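Local atomic coordinates of fucose-specific lectin (Aleuria aurantia, PDB entry 6GKE), a protein that binds L-fucose on glycans, preferring alpha-1,6-linked core fucose, through sites set between neighbouring blades of a six-bladed beta-propeller. Residues R21-Y26 and A37-D42; A12-A17 and A267-G272; G55-F60 and V78-K83. The protein carries 1 engineered substitution. All blocks are in the same frame, centred on the assembly; numbering follows the deposited sequence.

Contact 1. Residues R21-Y26 and A37-D42; sequences RQQRVY and AQRGGD. With FUC (alpha-L-fucopyranose), chain C.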
loop_
_atom_site.group_PDB
_atom_site.type_symbol
_atom_site.label_atom_id
_atom_site.label_comp_id
_atom_site.label_asym_id
_atom_site.label_seq_id
_atom_site.Cartn_x
_atom_site.Cartn_y
_atom_site.Cartn_z
ATOM N N ARG A 21 10.569 30.252 -2.428
ATOM C CA ARG A 21 10.998 29.011 -1.733
ATOM C C ARG A 21 10.898 27.771 -2.630
ATOM O O ARG A 21 9.791 27.398 -3.069
ATOM C CB ARG A 21 10.095 28.732 -0.533
ATOM C CG ARG A 21 10.374 27.413 0.170
ATOM C CD ARG A 21 9.202 27.105 1.066
ATOM N NE ARG A 21 9.405 25.897 1.839
ATOM C CZ ARG A 21 8.461 25.302 2.555
ATOM N NH1 ARG A 21 7.217 25.747 2.509
ATOM N NH2 ARG A 21 8.775 24.279 3.327
ATOM N N GLN A 22 12.019 27.053 -2.780
ATOM C CA GLN A 22 12.041 25.839 -3.583
ATOM C C GLN A 22 12.008 24.636 -2.640
ATOM O O GLN A 22 12.742 24.592 -1.657
ATOM C CB GLN A 22 13.302 25.792 -4.442
ATOM C CG GLN A 22 13.292 26.790 -5.590
ATOM C CD GLN A 22 12.299 26.451 -6.678
ATOM O OE1 GLN A 22 12.051 25.288 -6.982
ATOM N NE2 GLN A 22 11.727 27.468 -7.303
ATOM N N GLN A 23 11.148 23.668 -2.958
ATOM C CA GLN A 23 11.081 22.421 -2.221
ATOM C C GLN A 23 11.278 21.257 -3.188
ATOM O O GLN A 23 10.837 21.310 -4.342
ATOM C CB GLN A 23 9.727 22.234 -1.539
ATOM C CG GLN A 23 9.413 23.278 -0.486
ATOM C CD GLN A 23 8.081 22.970 0.146
ATOM O OE1 GLN A 23 7.956 22.051 0.959
ATOM N NE2 GLN A 23 7.071 23.737 -0.235
ATOM N N ARG A 24 11.897 20.184 -2.689
ATOM C CA ARG A 24 11.917 18.918 -3.394
ATOM C C ARG A 24 11.530 17.830 -2.396
ATOM O O ARG A 24 11.931 17.870 -1.239
ATOM C CB ARG A 24 13.293 18.595 -3.986
ATOM C CG ARG A 24 13.883 19.673 -4.886
ATOM C CD ARG A 24 13.155 19.810 -6.208
ATOM N NE ARG A 24 13.751 20.814 -7.088
ATOM C CZ ARG A 24 13.441 22.110 -7.101
ATOM N NH1 ARG A 24 12.491 22.586 -6.310
ATOM N NH2 ARG A 24 14.095 22.929 -7.906
ATOM N N VAL A 25 10.748 16.860 -2.869
ATOM C CA VAL A 25 10.393 15.712 -2.059
ATOM C C VAL A 25 10.668 14.453 -2.883
ATOM O O VAL A 25 10.439 14.425 -4.091
ATOM C CB VAL A 25 8.950 15.809 -1.522
ATOM C CG1 VAL A 25 7.912 15.885 -2.617
ATOM C CG2 VAL A 25 8.625 14.696 -0.541
ATOM N N TYR A 26 11.198 13.438 -2.188
ATOM C CA TYR A 26 11.646 12.178 -2.757
ATOM C C TYR A 26 10.822 11.049 -2.146
ATOM O O TYR A 26 10.577 11.020 -0.936
ATOM C CB TYR A 26 13.146 11.956 -2.502
ATOM C CG TYR A 26 13.949 13.086 -3.078
ATOM C CD1 TYR A 26 14.230 13.140 -4.433
ATOM C CD2 TYR A 26 14.302 14.174 -2.298
ATOM C CE1 TYR A 26 14.864 14.233 -4.995
ATOM C CE2 TYR A 26 14.937 15.274 -2.843
ATOM C CZ TYR A 26 15.201 15.313 -4.198
ATOM O OH TYR A 26 15.770 16.427 -4.738
ATOM N N ALA A 37 9.405 15.234 -6.706
ATOM C CA ALA A 37 8.413 16.281 -6.986
ATOM C C ALA A 37 9.010 17.616 -6.537
ATOM O O ALA A 37 9.856 17.654 -5.629
ATOM C CB ALA A 37 7.095 15.993 -6.307
ATOM N N GLN A 38 8.571 18.700 -7.183
ATOM C CA GLN A 38 9.155 20.027 -6.981
ATOM C C GLN A 38 8.053 21.051 -6.711
ATOM O O GLN A 38 6.965 20.968 -7.276
ATOM C CB GLN A 38 9.925 20.496 -8.218
ATOM C CG GLN A 38 10.857 19.453 -8.818
ATOM C CD GLN A 38 10.207 18.481 -9.776
ATOM O OE1 GLN A 38 9.136 18.722 -10.339
ATOM N NE2 GLN A 38 10.871 17.357 -9.982
ATOM N N ARG A 39 8.375 22.053 -5.890
ATOM C CA ARG A 39 7.496 23.197 -5.716
ATOM C C ARG A 39 8.329 24.474 -5.670
ATOM O O ARG A 39 9.365 24.531 -5.013
ATOM C CB ARG A 39 6.645 23.092 -4.449
ATOM C CG ARG A 39 5.419 23.987 -4.501
ATOM C CD ARG A 39 4.538 23.908 -3.276
ATOM N NE ARG A 39 3.291 24.614 -3.537
ATOM C CZ ARG A 39 2.218 24.587 -2.754
ATOM N NH1 ARG A 39 2.267 24.004 -1.569
ATOM N NH2 ARG A 39 1.092 25.150 -3.163
ATOM N N GLY A 40 7.834 25.500 -6.363
ATOM C CA GLY A 40 8.366 26.841 -6.264
ATOM C C GLY A 40 7.316 27.768 -5.680
ATOM O O GLY A 40 6.213 27.882 -6.216
ATOM N N GLY A 41 7.643 28.424 -4.562
ATOM C CA GLY A 41 6.687 29.282 -3.866
ATOM C C GLY A 41 5.415 28.518 -3.535
ATOM O O GLY A 41 5.478 27.387 -3.049
ATOM N N ASP A 42 4.258 29.129 -3.811
ATOM C CA ASP A 42 2.963 28.486 -3.559
ATOM C C ASP A 42 2.327 28.034 -4.882
ATOM O O ASP A 42 1.143 27.717 -4.915
ATOM C CB ASP A 42 2.034 29.396 -2.749
ATOM C CG ASP A 42 1.633 30.686 -3.443
ATOM O OD1 ASP A 42 2.026 30.876 -4.612
ATOM O OD2 ASP A 42 0.930 31.496 -2.803
HETATM C C1 FUC C . 15.278 21.150 -10.966
HETATM C C2 FUC C . 14.927 19.676 -10.932
HETATM C C3 FUC C . 16.139 18.840 -10.527
HETATM C C4 FUC C . 16.741 19.369 -9.234
HETATM C C5 FUC C . 17.071 20.848 -9.406
HETATM C C6 FUC C . 17.645 21.489 -8.151
HETATM O O1 FUC C . 16.153 21.351 -12.068
HETATM O O2 FUC C . 14.488 19.271 -12.234
HETATM O O3 FUC C . 15.774 17.459 -10.427
HETATM O O4 FUC C . 15.831 19.235 -8.138
HETATM O O5 FUC C . 15.873 21.553 -9.739
HETATM O O HOH W 1 7.692 25.854 -2.233
HETATM O O HOH W 2 4.332 23.148 0.305
#

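Contact 2. Residues A12-A17 and A267-G272; sequences AISWAA and AANSSG. With GOL (glycerol), chain J.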
loop_
_atom_site.group_PDB
_atom_site.type_symbol
_atom_site.label_atom_id
_atom_site.label_comp_id
_atom_site.label_asym_id
_atom_site.label_seq_id
_atom_site.Cartn_x
_atom_site.Cartn_y
_atom_site.Cartn_z
ATOM N N ALA A 12 12.754 15.042 2.206
ATOM C CA ALA A 12 12.363 16.356 1.726
ATOM C C ALA A 12 13.431 17.396 2.057
ATOM O O ALA A 12 14.080 17.327 3.096
ATOM C CB ALA A 12 11.041 16.753 2.329
ATOM N N ILE A 13 13.537 18.389 1.169
ATOM C CA ILE A 13 14.472 19.505 1.300
ATOM C C ILE A 13 13.758 20.793 0.874
ATOM O O ILE A 13 12.749 20.768 0.168
ATOM C CB ILE A 13 15.751 19.284 0.465
ATOM C CG1 ILE A 13 15.415 19.066 -1.014
ATOM C CG2 ILE A 13 16.593 18.156 1.047
ATOM C CD1 ILE A 13 16.602 19.000 -1.946
ATOM N N SER A 14 14.332 21.919 1.291
ATOM C CA SER A 14 13.786 23.231 0.997
ATOM C C SER A 14 14.927 24.245 1.023
ATOM O O SER A 14 15.851 24.102 1.830
ATOM C CB SER A 14 12.713 23.589 2.009
ATOM O OG SER A 14 12.076 24.828 1.731
ATOM N N TRP A 15 14.841 25.269 0.172
ATOM C CA TRP A 15 15.784 26.371 0.235
ATOM C C TRP A 15 15.102 27.666 -0.198
ATOM O O TRP A 15 14.175 27.668 -0.999
ATOM C CB TRP A 15 17.062 26.099 -0.572
ATOM C CG TRP A 15 16.894 25.948 -2.052
ATOM C CD1 TRP A 15 17.081 26.905 -3.007
ATOM C CD2 TRP A 15 16.575 24.740 -2.763
ATOM N NE1 TRP A 15 16.880 26.381 -4.253
ATOM C CE2 TRP A 15 16.569 25.054 -4.139
ATOM C CE3 TRP A 15 16.270 23.427 -2.376
ATOM C CZ2 TRP A 15 16.275 24.110 -5.122
ATOM C CZ3 TRP A 15 15.978 22.494 -3.348
ATOM C CH2 TRP A 15 15.987 22.832 -4.703
ATOM N N ALA A 16 15.597 28.772 0.356
ATOM C CA ALA A 16 15.129 30.099 -0.002
ATOM C C ALA A 16 15.568 30.429 -1.434
ATOM O O ALA A 16 16.661 30.065 -1.838
ATOM C CB ALA A 16 15.660 31.102 0.989
ATOM N N ALA A 17 14.689 31.102 -2.189
ATOM C CA ALA A 17 14.943 31.474 -3.581
ATOM C C ALA A 17 14.138 32.731 -3.935
ATOM O O ALA A 17 12.985 32.896 -3.524
ATOM C CB ALA A 17 14.612 30.323 -4.502
ATOM N N ALA A 267 8.364 12.993 6.657
ATOM C CA ALA A 267 9.601 13.721 6.432
ATOM C C ALA A 267 9.305 15.205 6.627
ATOM O O ALA A 267 8.174 15.631 6.419
ATOM C CB ALA A 267 10.144 13.465 5.044
ATOM N N ALA A 268 10.316 15.980 7.015
ATOM C CA ALA A 268 10.129 17.409 7.199
ATOM C C ALA A 268 11.199 18.175 6.430
ATOM O O ALA A 268 12.329 17.714 6.283
ATOM C CB ALA A 268 10.160 17.775 8.665
ATOM N N ASN A 269 10.832 19.377 5.986
ATOM C CA ASN A 269 11.803 20.331 5.498
ATOM C C ASN A 269 11.529 21.689 6.144
ATOM O O ASN A 269 10.495 21.907 6.775
ATOM C CB ASN A 269 11.846 20.390 3.965
ATOM C CG ASN A 269 10.607 20.989 3.330
ATOM O OD1 ASN A 269 9.904 21.780 3.954
ATOM N ND2 ASN A 269 10.346 20.660 2.075
ATOM N N SER A 270 12.499 22.586 5.988
ATOM C CA SER A 270 12.359 23.944 6.447
ATOM C C SER A 270 13.375 24.818 5.718
ATOM O O SER A 270 14.444 24.365 5.329
ATOM C CB SER A 270 12.490 24.074 7.959
ATOM O OG SER A 270 13.807 23.788 8.412
ATOM N N SER A 271 13.031 26.097 5.596
ATOM C CA SER A 271 13.953 27.112 5.136
ATOM C C SER A 271 13.364 28.478 5.486
ATOM O O SER A 271 12.213 28.583 5.916
ATOM C CB SER A 271 14.283 26.982 3.655
ATOM O OG SER A 271 13.124 27.030 2.837
ATOM N N GLY A 272 14.165 29.525 5.316
ATOM C CA GLY A 272 13.720 30.853 5.677
ATOM C C GLY A 272 13.562 31.008 7.181
ATOM O O GLY A 272 14.321 30.433 7.955
HETATM C C1 GOL J . 15.676 14.987 5.010
HETATM O O1 GOL J . 16.068 13.600 5.018
HETATM C C2 GOL J . 14.200 15.067 5.384
HETATM O O2 GOL J . 13.582 13.975 4.744
HETATM C C3 GOL J . 14.134 14.867 6.904
HETATM O O3 GOL J . 12.817 14.594 7.399
HETATM O O HOH W 3 17.108 24.476 4.869
#

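Contact 3. Residues G55-F60 and V78-K83; sequences GEAKLF and VYCVNK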
loop_
_atom_site.group_PDB
_atom_site.type_symbol
_atom_site.label_atom_id
_atom_site.label_comp_id
_atom_site.label_asym_id
_atom_site.label_seq_id
_atom_site.Cartn_x
_atom_site.Cartn_y
_atom_site.Cartn_z
ATOM N N GLY A 55 16.967 8.139 -9.208
ATOM C CA GLY A 55 17.772 7.019 -8.777
ATOM C C GLY A 55 16.884 5.820 -8.535
ATOM O O GLY A 55 15.722 5.807 -8.942
ATOM N N GLU A 56 17.429 4.808 -7.866
ATOM C CA GLU A 56 16.698 3.589 -7.573
ATOM C C GLU A 56 17.300 2.971 -6.317
ATOM O O GLU A 56 18.437 3.275 -5.963
ATOM C CB GLU A 56 16.750 2.620 -8.750
ATOM C CG GLU A 56 18.131 2.117 -9.094
ATOM C CD GLU A 56 18.075 1.280 -10.358
ATOM O OE1 GLU A 56 18.184 0.052 -10.260
ATOM O OE2 GLU A 56 17.855 1.865 -11.435
ATOM N N ALA A 57 16.525 2.107 -5.670
ATOM C CA ALA A 57 16.937 1.520 -4.416
ATOM C C ALA A 57 16.153 0.225 -4.218
ATOM O O ALA A 57 15.200 -0.044 -4.950
ATOM C CB ALA A 57 16.701 2.495 -3.290
ATOM N N LYS A 58 16.524 -0.561 -3.206
ATOM C CA LYS A 58 15.718 -1.726 -2.892
ATOM C C LYS A 58 14.289 -1.267 -2.604
ATOM O O LYS A 58 14.061 -0.156 -2.131
ATOM C CB LYS A 58 16.278 -2.516 -1.706
ATOM C CG LYS A 58 16.046 -1.922 -0.323
ATOM C CD LYS A 58 16.434 -2.882 0.779
ATOM C CE LYS A 58 16.103 -2.371 2.163
ATOM N NZ LYS A 58 16.390 -3.410 3.178
ATOM N N LEU A 59 13.317 -2.132 -2.888
ATOM C CA LEU A 59 11.945 -1.803 -2.546
ATOM C C LEU A 59 11.867 -1.567 -1.032
ATOM O O LEU A 59 12.442 -2.320 -0.252
ATOM C CB LEU A 59 10.982 -2.903 -3.001
ATOM C CG LEU A 59 10.471 -2.792 -4.439
ATOM C CD1 LEU A 59 9.566 -1.584 -4.620
ATOM C CD2 LEU A 59 11.590 -2.759 -5.462
ATOM N N PHE A 60 11.148 -0.509 -0.640
ATOM C CA PHE A 60 10.952 -0.104 0.769
ATOM C C PHE A 60 12.268 0.394 1.384
ATOM O O PHE A 60 12.404 0.440 2.602
ATOM C CB PHE A 60 10.302 -1.221 1.599
ATOM C CG PHE A 60 9.070 -1.789 0.943
ATOM C CD1 PHE A 60 7.854 -1.135 1.036
ATOM C CD2 PHE A 60 9.131 -2.956 0.198
ATOM C CE1 PHE A 60 6.728 -1.631 0.400
ATOM C CE2 PHE A 60 8.002 -3.459 -0.429
ATOM C CZ PHE A 60 6.804 -2.793 -0.329
ATOM N N VAL A 78 20.799 12.378 -2.079
ATOM C CA VAL A 78 19.729 11.505 -1.640
ATOM C C VAL A 78 20.356 10.169 -1.242
ATOM O O VAL A 78 21.023 9.538 -2.053
ATOM C CB VAL A 78 18.650 11.311 -2.719
ATOM C CG1 VAL A 78 17.556 10.371 -2.232
ATOM C CG2 VAL A 78 18.052 12.638 -3.153
ATOM N N TYR A 79 20.132 9.772 0.014
ATOM C CA TYR A 79 20.670 8.540 0.589
ATOM C C TYR A 79 19.589 7.466 0.588
ATOM O O TYR A 79 18.415 7.744 0.825
ATOM C CB TYR A 79 21.224 8.807 1.996
ATOM C CG TYR A 79 22.335 9.815 1.912
ATOM C CD1 TYR A 79 23.565 9.437 1.404
ATOM C CD2 TYR A 79 22.131 11.159 2.182
ATOM C CE1 TYR A 79 24.575 10.357 1.187
ATOM C CE2 TYR A 79 23.131 12.096 1.973
ATOM C CZ TYR A 79 24.350 11.696 1.457
ATOM O OH TYR A 79 25.311 12.632 1.193
ATOM N N CYS A 80 20.029 6.235 0.321
ATOM C CA CYS A 80 19.147 5.093 0.207
ATOM C C CYS A 80 19.987 3.832 0.402
ATOM O O CYS A 80 21.166 3.918 0.732
ATOM C CB CYS A 80 18.436 5.109 -1.141
ATOM S SG CYS A 80 19.567 4.925 -2.545
ATOM N N VAL A 81 19.379 2.663 0.202
ATOM C CA VAL A 81 20.016 1.384 0.339
ATOM C C VAL A 81 19.778 0.579 -0.958
ATOM O O VAL A 81 18.636 0.552 -1.423
ATOM C CB VAL A 81 19.428 0.727 1.606
ATOM C CG1 VAL A 81 19.984 -0.661 1.832
ATOM C CG2 VAL A 81 19.655 1.589 2.845
ATOM N N ASN A 82 20.794 -0.116 -1.477
ATOM C CA ASN A 82 20.609 -0.953 -2.654
ATOM C C ASN A 82 20.105 -2.342 -2.232
ATOM O O ASN A 82 19.822 -2.600 -1.066
ATOM C CB ASN A 82 21.869 -0.958 -3.522
ATOM C CG ASN A 82 23.009 -1.783 -2.968
ATOM O OD1 ASN A 82 22.865 -2.487 -1.970
ATOM N ND2 ASN A 82 24.160 -1.698 -3.619
ATOM N N LYS A 83 19.995 -3.258 -3.195
ATOM C CA LYS A 83 19.382 -4.563 -2.951
ATOM C C LYS A 83 20.292 -5.472 -2.129
ATOM O O LYS A 83 19.841 -6.504 -1.654
ATOM C CB LYS A 83 18.990 -5.242 -4.260
ATOM C CG LYS A 83 17.682 -4.700 -4.803
ATOM C CD LYS A 83 17.326 -5.237 -6.149
ATOM C CE LYS A 83 16.053 -4.620 -6.682
ATOM N NZ LYS A 83 15.763 -5.124 -8.042
#

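Contact 1. Residues R21-Y26 and A37-D42
Arg24 and Gln38 meet on one face of a beta hairpin in the first propeller blade, and two bends bring them together. Arg24 turns at chi2 (-70°), which carries its CD and NE back over CG of Gln38, and Gln38 turns the other way at its own chi2 (85°). CG of Gln38 therefore lies over one face of the guanidinium, 3.5 Å from CD of Arg24, while the Gln38 amide stands nearly perpendicular to it at 82° and is held by Thr46 and Glu36.

The edge of the guanidinium does the polar work. NE of Arg24 donates to O4 of the fucose at 2.8 Å and NH2 to the ring oxygen O5 at 2.9 Å, so the sugar is gripped through two neighbouring N-H groups; Glu36 and Trp97 also hydrogen-bond the sugar. Behind, NH1 of Arg24 is tied to OE1 of Gln22 at 2.8 Å, in the amide plane and on a lone pair, and to the carbonyl oxygen of Gln23. These second-shell bonds fix the rotation of the guanidinium.

The backbone evidence for the hairpin is plain: the strands run antiparallel, with Gln23 facing Arg39 and Val25 facing Ala37 in hydrogen-bonded pairs. On this other face CG1 of Val25 rests 3.8 Å from CB of Ala37, and Gln23 and Arg39 lie alongside each other, a water bridging NE2 of Gln23 and NH1 of Arg39; OE1 of Gln23 bonds to Ser277 and NE of Arg39 to the carbonyl oxygen of Asn43. The carbonyl oxygen of Gln23 accepts twice, from N of Arg39 at 3.0 Å and from NH1 of Arg24 at 2.9 Å, the two donors arriving from opposite faces of its plane.

Contact 2. Residues A12-A17 and A267-G272
Asn269 carries much of this contact. CB of Asn269 packs against the backbone of Ile13, 3.7 Å from atom C of Ile13. With chi1 at 69°, CG sits between the backbone N and the carbonyl carbon of its own residue and comes to lie 3.6 Å from CB of Ser14. At the tip the two branches part. ND2 gives a weak, bent bond to the carbonyl oxygen of Ile13 (3.1 Å, 121° at the hydrogen), while its stronger partner is OE1 of Gln23; OD1 takes a weak bond from the backbone N of Ser277.

One step further on, OG of Ser14 and OG of Ser271 meet at 2.7 Å, the Ser14 hydroxyl being swung away from its own backbone N. NE of Arg21 donates to OG of Ser14 as well, which joins this hydroxyl pair to the next strand of the blade; either hydroxyl could be the donor to the other.

At the other end the methyl of Ala12 covers Asn269, 4.0 Å from its ND2. A glycerol, probably from the crystallisation liquor, links the strands there: its O2 accepts from N of Ala12 and its O3 from N of Ala268 at 2.9 Å. A water adds a second link, donating to the carbonyl oxygen of Ser270 and weakly to that of Ser14.

The two strand axes come within 5.3 Å and run nearly parallel, 7° apart, yet backbone-to-backbone hydrogen bonds are absent between these segments; each strand bonds instead to the next one of its own sheet, 22-28 or 275-282. Side chains, water and glycerol thus join the first strands of the first and last blades, the side-by-side packing of inner strands that closes the ring of a six-bladed beta-propeller.

Contact 3. Residues G55-F60 and V78-K83
The carbonyl oxygen of Val81 takes the backbone N-H of Lys58 at 3.0 Å. The bond is nearly straight, 162° at the hydrogen, and the donor lies in the carbonyl plane. The same oxygen is approached by CB of Ala57 at 3.3 Å, so two consecutive residues of the segment 55-60 close round one acceptor.

Ala57 also faces the end of strand 73-81. Its methyl meets the side chain of Cys80, 3.8 Å from CB and equally close to SG. The Cys80 torsion (chi1 64°) sets the sulfur between its own backbone N and carbonyl carbon, where it lies 4.0 Å from the carbonyl oxygen of Glu56.

Lys58 provides the other half of the packing. Its CB rests 3.6 Å from the carbonyl oxygen of Asn82 and also meets the backbone of the next residue, 3.9 Å from CA of Lys83. From CG onward the chain is extended, its CG and CD passing the carbonyl oxygens of Val81 and Asn82. The ammonium NZ is bonded beyond the contact, to Asn85 and the carbonyl oxygen of Ser111, and also to the carbonyl oxygen of Gly311 of the second subunit; Trp312 of that subunit makes a cation-pi contact with Lys58.

In the beta-propeller this is a junction between blades: the chain has just left strand 46-56, the last of the first blade, and here touches the end of the second strand of the next. The touching parts do not pair as strands: residues 57-58 and 82-83 are loop, a single hydrogen bond crosses, and the directions differ by 60°. Between these two segments, one well-directed backbone bond and apolar packing make the junction, with the charge of Lys58 directed to neighbouring loops and to the dimer interface.

Overall arrangement
Contacts 1 and 2 are neighbours, their centres 8 Å apart, and they share the four-stranded sheet of the first blade: strand 10-15 of contact 2 pairs with strand 22-28 of contact 1. Contact 3 lies about 22 Å, centre to centre, from each, at the passage from that sheet to the next. Along the chain contact 1 closes before contact 3 opens, and both are nested within the loop of some 250 residues closed by contact 2. The three thus illustrate three kinds of junction in a propeller: pairing within a blade at a fucose site, closure of the ring between first and last blades, and a blade-to-blade connection reaching the second subunit.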